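Local coordinates for aminodeoxyfutalosine deaminase (Deinococcus radiodurans, PDB 2IMR), which catalyses the zinc-dependent deamination of aminodeoxyfutalosine to futalosine, a step in menaquinone biosynthesis, and deaminates adenosine and related nucleosides less efficiently, at residues His101-Ala106 against Asp151-Pro156; Arg126-Val131 against Ser355-Glu360; Ala132-Gly137 against Asp160-Arg165; Tyr173-Asn178 against Gly209-Thr214; Ile239-His244 against Pro299-Met304. All blocks are in the same frame, centred on the assembly; numbering follows the deposited sequence.

Contact 1 (His101-Ala106 against Asp151-Pro156); sequences HLDMSA and DIVWAP. With ZN (zinc ion), chain B.
The carboxylate of Asp103 receives two backbone N-H groups of the turn that follows strand 149-153. Trp154 N donates to Asp103 OD1 at 3.1 Å, and Ala155 N donates to Asp103 OD2 at 3.0 Å along an almost straight path (176°), meeting its syn lone pair. With CG lodged between the backbone N and the carbonyl carbon (chi1 86°), the short aspartate can reach across; its two oxygens suit a pair of adjacent amides just ahead of helix 156-163. A second aspartate makes the reverse link: Asp151 OD1 accepts from Leu102 N at 2.9 Å, on its syn side, through a more bent bond. A water lies within reach of Asp151 OD2 and Ile152 O.

Beyond the polar groups, two rings are covered by aliphatic carbons. Ile152 CB sits over one face of the His101 imidazole, 3.6 Å from its centroid, while Met104 CE lies on the opposite face, so the ring is sandwiched. Ser105 CB rests over the five-membered ring of Trp154, 3.3 Å from its centroid; the hydroxyl of Ser105 caps the next helix through Tyr107 N.

The held imidazole presents His101 NE2 to the zinc ion at 2.1 Å, alongside His99 and His240. His99 and His101 form the His-X-His signature at the end of the first barrel strand, the hallmark of metal-dependent amidohydrolases built on a TIM barrel.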
# COMPACT_ATOMS: atom_id res chain seq x y z
N HIS A 101 4.70 -0.96 7.19
CA HIS A 101 4.80 -1.82 8.36
C HIS A 101 5.39 -0.93 9.45
O HIS A 101 6.54 -0.51 9.32
CB HIS A 101 5.76 -2.99 8.13
CG HIS A 101 5.31 -3.98 7.10
ND1 HIS A 101 5.05 -5.30 7.41
CD2 HIS A 101 5.15 -3.87 5.76
CE1 HIS A 101 4.75 -5.96 6.30
NE2 HIS A 101 4.81 -5.12 5.29
N LEU A 102 4.62 -0.62 10.49
CA LEU A 102 5.13 0.22 11.57
C LEU A 102 5.89 -0.65 12.58
O LEU A 102 6.66 -0.15 13.39
CB LEU A 102 4.00 0.98 12.26
CG LEU A 102 3.25 1.96 11.34
CD1 LEU A 102 2.31 2.81 12.18
CD2 LEU A 102 4.24 2.86 10.61
N ASP A 103 5.64 -1.96 12.52
CA ASP A 103 6.34 -2.92 13.36
C ASP A 103 6.53 -4.16 12.50
O ASP A 103 5.68 -4.49 11.67
CB ASP A 103 5.55 -3.25 14.65
CG ASP A 103 4.52 -4.36 14.47
OD1 ASP A 103 3.48 -4.14 13.81
OD2 ASP A 103 4.75 -5.47 15.02
N MET A 104 7.67 -4.83 12.66
CA MET A 104 7.95 -6.04 11.89
C MET A 104 8.62 -7.08 12.78
O MET A 104 8.84 -6.86 13.97
CB MET A 104 8.87 -5.73 10.70
CG MET A 104 8.29 -4.75 9.69
SD MET A 104 9.38 -4.43 8.27
CE MET A 104 9.13 -5.93 7.31
N SER A 105 8.94 -8.23 12.18
CA SER A 105 9.57 -9.31 12.91
C SER A 105 10.81 -9.81 12.19
O SER A 105 10.90 -9.75 10.97
CB SER A 105 8.58 -10.46 13.08
OG SER A 105 9.21 -11.59 13.67
N ALA A 106 11.77 -10.32 12.96
CA ALA A 106 12.98 -10.86 12.37
C ALA A 106 12.53 -12.05 11.53
O ALA A 106 13.16 -12.41 10.54
CB ALA A 106 13.94 -11.32 13.46
N ASP A 151 -1.70 -0.20 7.33
CA ASP A 151 -0.58 -0.76 8.08
C ASP A 151 -0.64 -2.25 8.34
O ASP A 151 -1.67 -2.77 8.78
CB ASP A 151 -0.43 -0.03 9.42
CG ASP A 151 0.75 -0.53 10.23
OD1 ASP A 151 1.85 -0.59 9.66
OD2 ASP A 151 0.58 -0.86 11.43
N ILE A 152 0.46 -2.93 8.06
CA ILE A 152 0.56 -4.35 8.30
C ILE A 152 1.12 -4.48 9.72
O ILE A 152 2.18 -3.93 10.02
CB ILE A 152 1.52 -5.03 7.31
CG1 ILE A 152 1.08 -4.73 5.87
CG2 ILE A 152 1.55 -6.54 7.56
CD1 ILE A 152 -0.38 -5.07 5.57
N VAL A 153 0.41 -5.22 10.57
CA VAL A 153 0.80 -5.41 11.96
C VAL A 153 1.26 -6.83 12.25
O VAL A 153 0.60 -7.79 11.83
CB VAL A 153 -0.38 -5.09 12.92
CG1 VAL A 153 0.07 -5.27 14.36
CG2 VAL A 153 -0.88 -3.68 12.69
N TRP A 154 2.36 -6.96 12.97
CA TRP A 154 2.88 -8.27 13.33
C TRP A 154 2.59 -8.63 14.79
O TRP A 154 1.89 -9.60 15.07
CB TRP A 154 4.40 -8.34 13.10
CG TRP A 154 4.99 -9.64 13.58
CD1 TRP A 154 5.44 -9.93 14.84
CD2 TRP A 154 5.14 -10.84 12.82
NE1 TRP A 154 5.84 -11.25 14.91
CE2 TRP A 154 5.67 -11.83 13.68
CE3 TRP A 154 4.86 -11.18 11.49
CZ2 TRP A 154 5.93 -13.13 13.25
CZ3 TRP A 154 5.13 -12.48 11.06
CH2 TRP A 154 5.66 -13.44 11.94
N ALA A 155 3.14 -7.85 15.72
CA ALA A 155 2.94 -8.13 17.14
C ALA A 155 1.55 -7.77 17.64
O ALA A 155 1.08 -6.66 17.45
CB ALA A 155 4.00 -7.39 17.97
N PRO A 156 0.88 -8.73 18.30
CA PRO A 156 -0.46 -8.48 18.84
C PRO A 156 -0.51 -7.24 19.75
O PRO A 156 -1.48 -6.48 19.73
CB PRO A 156 -0.77 -9.77 19.60
CG PRO A 156 -0.09 -10.80 18.76
CD PRO A 156 1.25 -10.15 18.45
ZN ZN B . 4.72 -5.15 3.22
O HOH W 1 2.59 -2.26 12.09
O HOH W 2 6.03 -4.88 2.03

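Contact 2 (Arg126-Val131 against Ser355-Glu360); sequences RHLRGV and SVASGE
Leu128 pushes its branched end against the start of helix 356-359, a short helix just after Asp354, a residue assigned to the zinc site of this TIM-barrel amidohydrolase. The contact is small and apolar. Leu128 CD1 lies 3.8 Å from Ser355 OG and also reaches Ala357 CB, while both methyls of Leu128 straddle Val356 CG2, CD1 at 4.0 Å from it. A leucine suits the buried side, since it fills it without needing a polar partner. At the exposed margin, Val356 CG2 meets the edge of the His127 imidazole at CE1, 4.3 Å away, and Leu128 CG lies over one face of the same ring.

Behind this first shell stand the turns that aim it. Leu128 is the centre of an inverse gamma turn, and its carbonyl accepts from Arg129 NH1, the donor standing well above the carbonyl plane. The same carbonyl faces the backbone N of Met104, whose side chain also packs on Ser355. Across the contact, Val356 O is held by Arg124. Ser355 is the N-cap of its helix: OG, between the backbone N and the carbonyl carbon (chi1 86°), is turned back over the first turn. Loss of this hydroxyl, as with an alanine here, would probably deprive Ala357 N of its capping acceptor and weaken the start of the helix beside the metal site. That capping bond runs from Ala357 N to Ser355 OG over 3.2 Å, bent to 141° at the hydrogen.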
# COMPACT_ATOMS: atom_id res chain seq x y z
N ARG A 126 15.99 -3.60 11.77
CA ARG A 126 16.13 -4.10 13.14
C ARG A 126 15.40 -3.30 14.21
O ARG A 126 14.86 -3.88 15.15
CB ARG A 126 17.61 -4.21 13.51
CG ARG A 126 18.39 -5.27 12.75
CD ARG A 126 19.74 -5.46 13.40
NE ARG A 126 20.73 -6.08 12.52
CZ ARG A 126 20.67 -7.33 12.07
NH1 ARG A 126 19.66 -8.12 12.40
NH2 ARG A 126 21.63 -7.79 11.28
N HIS A 127 15.37 -1.98 14.09
CA HIS A 127 14.70 -1.17 15.12
C HIS A 127 13.17 -1.19 15.03
O HIS A 127 12.49 -0.74 15.96
CB HIS A 127 15.17 0.28 15.07
CG HIS A 127 14.57 1.08 13.96
ND1 HIS A 127 14.96 0.93 12.64
CD2 HIS A 127 13.59 2.01 13.96
CE1 HIS A 127 14.24 1.74 11.88
NE2 HIS A 127 13.40 2.40 12.66
N LEU A 128 12.63 -1.70 13.92
CA LEU A 128 11.18 -1.75 13.72
C LEU A 128 10.56 -2.95 14.43
O LEU A 128 10.01 -3.85 13.80
CB LEU A 128 10.84 -1.82 12.23
CG LEU A 128 11.31 -0.63 11.40
CD1 LEU A 128 10.93 -0.86 9.93
CD2 LEU A 128 10.67 0.66 11.93
N ARG A 129 10.67 -2.94 15.76
CA ARG A 129 10.14 -4.01 16.59
C ARG A 129 9.39 -3.42 17.78
O ARG A 129 9.88 -2.49 18.41
CB ARG A 129 11.28 -4.87 17.15
CG ARG A 129 12.26 -5.40 16.13
CD ARG A 129 11.82 -6.72 15.53
NE ARG A 129 12.87 -7.27 14.68
CZ ARG A 129 13.14 -6.84 13.45
NH1 ARG A 129 12.42 -5.87 12.91
NH2 ARG A 129 14.15 -7.36 12.78
N GLY A 130 8.22 -3.96 18.06
CA GLY A 130 7.47 -3.52 19.22
C GLY A 130 6.66 -2.24 19.22
O GLY A 130 6.69 -1.44 18.28
N VAL A 131 5.95 -2.05 20.33
CA VAL A 131 5.07 -0.93 20.57
C VAL A 131 5.68 0.47 20.49
O VAL A 131 5.15 1.34 19.80
CB VAL A 131 4.39 -1.08 21.95
CG1 VAL A 131 3.45 0.08 22.21
CG2 VAL A 131 3.63 -2.40 22.00
N SER A 355 7.68 -0.36 4.67
CA SER A 355 8.32 0.06 5.92
C SER A 355 9.53 0.94 5.57
O SER A 355 10.01 0.92 4.43
CB SER A 355 8.80 -1.15 6.71
OG SER A 355 10.09 -1.55 6.29
N VAL A 356 10.03 1.71 6.53
CA VAL A 356 11.17 2.58 6.26
C VAL A 356 12.47 1.81 6.03
O VAL A 356 13.46 2.38 5.58
CB VAL A 356 11.40 3.59 7.41
CG1 VAL A 356 10.21 4.54 7.51
CG2 VAL A 356 11.60 2.84 8.72
N ALA A 357 12.47 0.52 6.35
CA ALA A 357 13.67 -0.28 6.14
C ALA A 357 14.05 -0.26 4.66
O ALA A 357 15.23 -0.20 4.32
CB ALA A 357 13.44 -1.71 6.60
N SER A 358 13.04 -0.30 3.78
CA SER A 358 13.30 -0.30 2.34
C SER A 358 12.70 0.90 1.62
O SER A 358 13.10 1.21 0.49
CB SER A 358 12.76 -1.59 1.71
OG SER A 358 11.34 -1.68 1.83
N GLY A 359 11.76 1.59 2.26
CA GLY A 359 11.12 2.73 1.63
C GLY A 359 11.64 4.11 2.00
O GLY A 359 11.11 5.12 1.54
N GLU A 360 12.67 4.16 2.85
CA GLU A 360 13.26 5.43 3.28
C GLU A 360 12.42 6.21 4.29
O GLU A 360 12.87 6.43 5.42
CB GLU A 360 13.55 6.32 2.06
CG GLU A 360 14.69 5.84 1.18
CD GLU A 360 14.97 6.78 0.02
OE1 GLU A 360 15.08 8.00 0.25
OE2 GLU A 360 15.09 6.29 -1.12

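Contact 3 (Ala132-Gly137 against Asp160-Arg165); sequences AAAQAG and DALLAR
Polar contacts between helix 130-143 and the loop just after helix 156-163 centre on Gln135 and Arg165. Arg165 NH1 donates to Gln135 OE1 at 3.0 Å, with 152° at the hydrogen. The donor stands well above the plane of the amide carbonyl, and the oxygen lies at the guanidinium edge, a little tilted from its plane. A weak second bond joins Arg165 NH1 to the backbone Gln135 O at 3.2 Å, so one nitrogen spans side chain and main chain of the same residue. Bends in both chains bring this about: Gln135 folds at CB-CG (chi2 -79°), the bend at chi2 of Arg165 lays its CD 3.2 Å from Gln135 OE1, and the next, at chi3, turns the guanidinium toward Gln135. The other amide arm, Gln135 NE2, has a weak bond to a water that donates to Ala161 O.

Van der Waals contacts are slighter. Ala161 CB touches Gln135 NE2 at 3.7 Å, and Leu162 CD2 reaches toward Ala134 CB at 4.4 Å. Alanines suit the facing sides since their small methyls allow the helices to come close, while Leu162 continues inward onto strand 170-176.

Arg165 NH2 makes salt bridges with Asp167, its strongest polar partner, and with Asp139. Gln135 thus serves a cation probably largely balanced by these carboxylates: a neutral amide can accept from NH1 without adding charge, and the network ties together two neighbouring outer helices of the barrel.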
# COMPACT_ATOMS: atom_id res chain seq x y z
N ALA A 132 6.79 0.69 21.19
CA ALA A 132 7.45 1.99 21.19
C ALA A 132 7.75 2.48 19.77
O ALA A 132 7.40 3.59 19.40
CB ALA A 132 8.73 1.93 22.00
N ALA A 133 8.41 1.63 18.99
CA ALA A 133 8.76 1.98 17.62
C ALA A 133 7.53 2.19 16.75
O ALA A 133 7.52 3.05 15.87
CB ALA A 133 9.64 0.89 17.02
N ALA A 134 6.48 1.41 16.99
CA ALA A 134 5.24 1.53 16.22
C ALA A 134 4.55 2.86 16.53
O ALA A 134 4.08 3.55 15.62
CB ALA A 134 4.31 0.37 16.54
N GLN A 135 4.50 3.21 17.81
CA GLN A 135 3.86 4.46 18.23
C GLN A 135 4.58 5.65 17.62
O GLN A 135 3.95 6.63 17.23
CB GLN A 135 3.88 4.57 19.76
CG GLN A 135 3.04 3.52 20.48
CD GLN A 135 1.55 3.84 20.47
OE1 GLN A 135 1.00 4.28 19.47
NE2 GLN A 135 0.89 3.60 21.60
N ALA A 136 5.90 5.57 17.54
CA ALA A 136 6.68 6.65 16.96
C ALA A 136 6.37 6.77 15.47
O ALA A 136 6.33 7.87 14.92
CB ALA A 136 8.16 6.40 17.18
N GLY A 137 6.16 5.63 14.82
CA GLY A 137 5.83 5.64 13.40
C GLY A 137 4.47 6.28 13.19
O GLY A 137 4.28 7.08 12.28
N ASP A 160 -2.90 -3.87 19.66
CA ASP A 160 -3.62 -3.33 20.81
C ASP A 160 -3.39 -1.82 20.91
O ASP A 160 -4.32 -1.05 21.09
CB ASP A 160 -3.16 -3.98 22.12
CG ASP A 160 -3.58 -5.44 22.24
OD1 ASP A 160 -4.63 -5.82 21.68
OD2 ASP A 160 -2.87 -6.21 22.92
N ALA A 161 -2.13 -1.41 20.79
CA ALA A 161 -1.76 -0.00 20.89
C ALA A 161 -2.27 0.86 19.74
O ALA A 161 -2.85 1.92 19.96
CB ALA A 161 -0.25 0.13 21.00
N LEU A 162 -2.05 0.41 18.50
CA LEU A 162 -2.48 1.20 17.34
C LEU A 162 -3.99 1.31 17.22
O LEU A 162 -4.52 2.35 16.81
CB LEU A 162 -1.89 0.60 16.07
CG LEU A 162 -0.36 0.56 16.03
CD1 LEU A 162 0.11 0.01 14.69
CD2 LEU A 162 0.20 1.96 16.25
N LEU A 163 -4.69 0.24 17.57
CA LEU A 163 -6.13 0.23 17.49
C LEU A 163 -6.71 1.32 18.38
O LEU A 163 -7.80 1.83 18.13
CB LEU A 163 -6.64 -1.16 17.90
CG LEU A 163 -7.89 -1.73 17.23
CD1 LEU A 163 -7.89 -1.48 15.73
CD2 LEU A 163 -7.94 -3.23 17.53
N ALA A 164 -5.96 1.71 19.41
CA ALA A 164 -6.40 2.74 20.35
C ALA A 164 -5.96 4.16 19.98
O ALA A 164 -6.27 5.12 20.70
CB ALA A 164 -5.91 2.40 21.75
N ARG A 165 -5.25 4.30 18.86
CA ARG A 165 -4.80 5.62 18.41
C ARG A 165 -5.95 6.39 17.78
O ARG A 165 -6.39 6.09 16.67
CB ARG A 165 -3.66 5.47 17.40
CG ARG A 165 -2.35 4.94 17.97
CD ARG A 165 -1.57 6.00 18.73
NE ARG A 165 -1.21 7.13 17.87
CZ ARG A 165 0.02 7.60 17.74
NH1 ARG A 165 1.03 7.05 18.40
NH2 ARG A 165 0.25 8.63 16.93
O HOH W 3 -2.40 3.61 21.91

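Contact 4 (Tyr173-Asn178 against Gly209-Thr214); sequences YFEVLN and GLSPHT
Strands 173-176 and 209-212 run parallel, 26° apart, joined by an alternating ladder in which Phe174 N donates to Gly209 O, Ser211 N to Phe174 O, Val176 N to Ser211 O and His213 N to Val176 O. The His213 N to Val176 O bond, 2.9 Å, carries the pairing past the end of the second strand. Glycine suits the place opposite Tyr173: a CB at Gly209 would run into Tyr173 CD1 as that ring now lies, 3.6 Å from CD1 to Leu210 O. On the same face Tyr173 CB packs on Ser211 CB at 3.8 Å, and Ser211 OG is bonded to Gln238 O of the next strand.

These strands and helix 184-199 form a right-handed beta-alpha-beta crossover of the TIM barrel. The outer face carries Val176 and Leu210, with Val176 CG2 and Leu210 CD1 4.0 Å apart, aliphatic groups suited to burial beneath the helices. The inner face leads to the predicted substrate residues Glu175 and His213. Glu175 reaches out fully extended, placing OE2 at the imidazole edge, 3.3 Å from His213 CD2, with carboxylate and ring planes 72° apart. Leu177 CD1 lies over a ring face, 3.8 Å from the His213 centroid, and Thr214 CG2 also packs on the ring. Replacing His213 by alanine removes the imidazole, which is likely to open a gap beside Leu177 and take from Thr217 OG1 its bond with ND1. With CG opposite the backbone N (chi1 -168°), the imidazole stands alongside the Leu177 side chain, the two pointing the same way.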
# COMPACT_ATOMS: atom_id res chain seq x y z
N TYR A 173 -3.97 -4.19 9.21
CA TYR A 173 -4.00 -5.59 8.79
C TYR A 173 -3.11 -6.48 9.65
O TYR A 173 -1.90 -6.25 9.75
CB TYR A 173 -3.53 -5.71 7.34
CG TYR A 173 -4.25 -4.84 6.33
CD1 TYR A 173 -5.33 -5.33 5.59
CD2 TYR A 173 -3.82 -3.53 6.07
CE1 TYR A 173 -5.95 -4.55 4.62
CE2 TYR A 173 -4.42 -2.75 5.11
CZ TYR A 173 -5.48 -3.26 4.38
OH TYR A 173 -6.05 -2.48 3.40
N PHE A 174 -3.70 -7.51 10.26
CA PHE A 174 -2.95 -8.43 11.11
C PHE A 174 -2.26 -9.43 10.19
O PHE A 174 -2.91 -10.16 9.45
CB PHE A 174 -3.90 -9.16 12.08
CG PHE A 174 -3.19 -10.00 13.11
CD1 PHE A 174 -2.09 -9.51 13.80
CD2 PHE A 174 -3.65 -11.28 13.41
CE1 PHE A 174 -1.46 -10.27 14.78
CE2 PHE A 174 -3.03 -12.06 14.39
CZ PHE A 174 -1.93 -11.55 15.08
N GLU A 175 -0.93 -9.48 10.24
CA GLU A 175 -0.20 -10.38 9.36
C GLU A 175 -0.14 -11.82 9.85
O GLU A 175 0.09 -12.08 11.02
CB GLU A 175 1.23 -9.86 9.15
CG GLU A 175 1.91 -10.42 7.92
CD GLU A 175 3.22 -9.72 7.62
OE1 GLU A 175 4.14 -9.80 8.45
OE2 GLU A 175 3.31 -9.09 6.55
N VAL A 176 -0.38 -12.76 8.93
CA VAL A 176 -0.34 -14.18 9.26
C VAL A 176 0.68 -14.85 8.36
O VAL A 176 0.70 -14.63 7.15
CB VAL A 176 -1.71 -14.85 9.06
CG1 VAL A 176 -1.62 -16.34 9.38
CG2 VAL A 176 -2.74 -14.18 9.96
N LEU A 177 1.54 -15.68 8.94
CA LEU A 177 2.60 -16.33 8.19
C LEU A 177 2.88 -17.75 8.67
O LEU A 177 3.29 -17.95 9.80
CB LEU A 177 3.88 -15.49 8.30
CG LEU A 177 5.15 -15.74 7.48
CD1 LEU A 177 6.15 -14.64 7.81
CD2 LEU A 177 5.76 -17.11 7.77
N ASN A 178 2.64 -18.74 7.81
CA ASN A 178 2.92 -20.14 8.14
C ASN A 178 2.69 -20.97 6.89
O ASN A 178 1.55 -21.18 6.49
CB ASN A 178 2.03 -20.65 9.27
CG ASN A 178 2.48 -22.01 9.77
OD1 ASN A 178 2.54 -22.97 9.00
ND2 ASN A 178 2.81 -22.10 11.05
N GLY A 209 -8.11 -5.43 9.61
CA GLY A 209 -7.97 -6.15 8.36
C GLY A 209 -7.14 -7.41 8.56
O GLY A 209 -6.73 -7.72 9.67
N LEU A 210 -6.89 -8.13 7.47
CA LEU A 210 -6.13 -9.36 7.55
C LEU A 210 -5.08 -9.38 6.45
O LEU A 210 -5.33 -8.95 5.33
CB LEU A 210 -7.07 -10.55 7.40
CG LEU A 210 -6.57 -11.95 7.74
CD1 LEU A 210 -6.02 -11.99 9.17
CD2 LEU A 210 -7.74 -12.93 7.59
N SER A 211 -3.90 -9.89 6.77
CA SER A 211 -2.87 -9.93 5.76
C SER A 211 -2.08 -11.22 5.65
O SER A 211 -1.12 -11.43 6.40
CB SER A 211 -1.88 -8.79 5.96
OG SER A 211 -0.81 -8.89 5.03
N PRO A 212 -2.49 -12.12 4.74
CA PRO A 212 -1.77 -13.38 4.54
C PRO A 212 -0.45 -12.85 3.96
O PRO A 212 -0.47 -12.15 2.94
CB PRO A 212 -2.61 -14.10 3.49
CG PRO A 212 -4.00 -13.55 3.71
CD PRO A 212 -3.73 -12.09 3.94
N HIS A 213 0.68 -13.17 4.59
CA HIS A 213 1.99 -12.66 4.18
C HIS A 213 2.30 -12.66 2.68
O HIS A 213 2.40 -11.60 2.06
CB HIS A 213 3.09 -13.41 4.95
CG HIS A 213 4.45 -12.79 4.81
ND1 HIS A 213 5.58 -13.54 4.58
CD2 HIS A 213 4.87 -11.51 4.93
CE1 HIS A 213 6.64 -12.75 4.56
NE2 HIS A 213 6.23 -11.51 4.78
N THR A 214 2.47 -13.85 2.12
CA THR A 214 2.76 -14.00 0.69
C THR A 214 2.17 -15.32 0.23
O THR A 214 1.69 -16.11 1.05
CB THR A 214 4.28 -14.07 0.40
OG1 THR A 214 4.80 -15.30 0.91
CG2 THR A 214 5.02 -12.89 1.06

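Contact 5 (Ile239-His244 against Pro299-Met304); sequences IHVAEH and PTLVHM. With ZN (zinc ion), chain B.
His303 nestles between Glu243 and its own neighbour Val302 at the mouth of the TIM barrel, where parallel strands 239-241 and 300-303 end beside the zinc ion. The Glu243 side chain, extended beyond CG, lies along one face of the imidazole with its carboxylate nearly parallel to the ring, 8° apart. Glu243 CG stands 4.0 Å from the centroid of the His303 ring, and OE2 is offset toward the rim. On the opposite face Val302 CG1 fills the hollow over the ring centre, leaving the imidazole packed on both faces. At its edge, in plane, lies the zinc-bound water, 3.0 Å from His303 NE2. The His240 ring comes alongside rim to rim, with His240 CD2 3.8 Å from His303 CD2.

On the side turned to the outer helices the bumps are aliphatic. Ile239 CD1 presses on the Pro299 ring at CB, and Val241 CG2 meets Leu301 CD2 at 4.0 Å. Bent at chi2 (-72°), the Met304 chain sets its sulfur against Val241, SD to CB 3.7 Å; a flexible thioether can follow such a curved surface. Beneath run ladder bonds such as Val302 N to Ile239 O, 2.8 Å and nearly straight (177°), and Met304 N to Val241 O beyond the strand.

By similarity Glu243 is the proton donor; its OE1 is held by Tyr114. His240 is aimed from behind by His213 O, hydrogen-bonded to His240 ND1, while the other ring nitrogen, His240 NE2, binds the zinc ion at 2.1 Å.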
# COMPACT_ATOMS: atom_id res chain seq x y z
N ILE A 239 -2.28 -8.80 0.45
CA ILE A 239 -1.35 -9.91 0.26
C ILE A 239 -0.16 -9.39 -0.57
O ILE A 239 -0.37 -8.72 -1.58
CB ILE A 239 -2.00 -11.07 -0.55
CG1 ILE A 239 -3.33 -11.49 0.09
CG2 ILE A 239 -1.05 -12.27 -0.62
CD1 ILE A 239 -4.12 -12.49 -0.73
N HIS A 240 1.06 -9.66 -0.13
CA HIS A 240 2.24 -9.25 -0.90
C HIS A 240 2.37 -10.27 -2.01
O HIS A 240 2.50 -11.46 -1.72
CB HIS A 240 3.52 -9.31 -0.06
CG HIS A 240 3.50 -8.45 1.17
ND1 HIS A 240 3.07 -8.92 2.39
CD2 HIS A 240 3.89 -7.17 1.37
CE1 HIS A 240 3.21 -7.97 3.29
NE2 HIS A 240 3.70 -6.89 2.70
N VAL A 241 2.37 -9.84 -3.26
CA VAL A 241 2.45 -10.79 -4.36
C VAL A 241 3.43 -10.41 -5.46
O VAL A 241 3.45 -9.26 -5.91
CB VAL A 241 1.05 -11.00 -5.00
CG1 VAL A 241 1.13 -12.05 -6.11
CG2 VAL A 241 0.06 -11.43 -3.93
N ALA A 242 4.23 -11.39 -5.89
CA ALA A 242 5.21 -11.21 -6.96
C ALA A 242 6.14 -10.01 -6.78
O ALA A 242 6.44 -9.29 -7.75
CB ALA A 242 4.48 -11.12 -8.31
N GLU A 243 6.61 -9.81 -5.56
CA GLU A 243 7.50 -8.69 -5.27
C GLU A 243 8.85 -8.78 -5.97
O GLU A 243 9.25 -7.83 -6.64
CB GLU A 243 7.71 -8.56 -3.75
CG GLU A 243 8.65 -7.41 -3.38
CD GLU A 243 8.81 -7.23 -1.89
OE1 GLU A 243 8.56 -8.20 -1.15
OE2 GLU A 243 9.22 -6.13 -1.46
N HIS A 244 9.54 -9.91 -5.82
CA HIS A 244 10.86 -10.11 -6.43
C HIS A 244 10.77 -11.09 -7.60
O HIS A 244 9.95 -12.01 -7.58
CB HIS A 244 11.82 -10.63 -5.35
CG HIS A 244 13.27 -10.51 -5.72
ND1 HIS A 244 13.95 -11.49 -6.41
CD2 HIS A 244 14.17 -9.52 -5.49
CE1 HIS A 244 15.20 -11.11 -6.59
NE2 HIS A 244 15.36 -9.92 -6.05
N PRO A 299 -8.99 -9.32 -2.69
CA PRO A 299 -7.94 -8.81 -1.79
C PRO A 299 -7.09 -7.78 -2.52
O PRO A 299 -6.96 -7.83 -3.74
CB PRO A 299 -7.13 -10.06 -1.47
CG PRO A 299 -7.19 -10.81 -2.78
CD PRO A 299 -8.67 -10.69 -3.13
N THR A 300 -6.53 -6.84 -1.77
CA THR A 300 -5.65 -5.84 -2.37
C THR A 300 -4.28 -6.52 -2.48
O THR A 300 -3.78 -7.09 -1.51
CB THR A 300 -5.54 -4.58 -1.49
OG1 THR A 300 -6.81 -3.90 -1.49
CG2 THR A 300 -4.48 -3.63 -2.04
N LEU A 301 -3.70 -6.48 -3.67
CA LEU A 301 -2.41 -7.11 -3.92
C LEU A 301 -1.29 -6.08 -3.88
O LEU A 301 -1.33 -5.07 -4.58
CB LEU A 301 -2.43 -7.82 -5.27
CG LEU A 301 -3.62 -8.78 -5.46
CD1 LEU A 301 -3.56 -9.39 -6.85
CD2 LEU A 301 -3.60 -9.88 -4.39
N VAL A 302 -0.27 -6.36 -3.06
CA VAL A 302 0.85 -5.45 -2.89
C VAL A 302 2.10 -5.81 -3.70
O VAL A 302 2.46 -6.98 -3.82
CB VAL A 302 1.22 -5.34 -1.40
CG1 VAL A 302 2.30 -4.28 -1.20
CG2 VAL A 302 -0.04 -5.01 -0.60
N HIS A 303 2.75 -4.77 -4.24
CA HIS A 303 3.96 -4.88 -5.04
C HIS A 303 3.61 -5.27 -6.47
O HIS A 303 3.62 -4.42 -7.36
CB HIS A 303 4.96 -5.85 -4.41
CG HIS A 303 5.48 -5.38 -3.08
ND1 HIS A 303 6.02 -4.12 -2.90
CD2 HIS A 303 5.50 -5.97 -1.86
CE1 HIS A 303 6.35 -3.96 -1.63
NE2 HIS A 303 6.05 -5.07 -0.98
N MET A 304 3.32 -6.55 -6.70
CA MET A 304 2.91 -7.01 -8.02
C MET A 304 3.83 -6.53 -9.13
O MET A 304 3.37 -6.05 -10.17
CB MET A 304 1.49 -6.50 -8.30
CG MET A 304 0.44 -7.09 -7.38
SD MET A 304 0.17 -8.81 -7.81
CE MET A 304 -0.92 -8.60 -9.26
ZN ZN B . 4.72 -5.15 3.22
O HOH W 2 6.03 -4.88 2.03

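Contacts 1, 4 and 5 are largely buried, at the strand ends around the metal site, whereas contact 3 lies between outer helices and is partly buried; contact 2 is a buried patch with an exposed margin. Contacts 1 and 4 share a sheet, strand 149-153 being bonded to strand 170-176. Contacts 1 and 5 supply ligands to one zinc ion, and contact 4 abuts contact 5 through the His213-His240 bond. Contact 3 uses helix 130-143, and contact 2 the loop leading into it. Chemistry follows place: parallel ladders with imidazoles and carboxylates at the strand ends in contacts 4 and 5, carboxylate-to-backbone bonds in contact 1, aliphatic contact in contact 2, and an arginine-amide pair in contact 3.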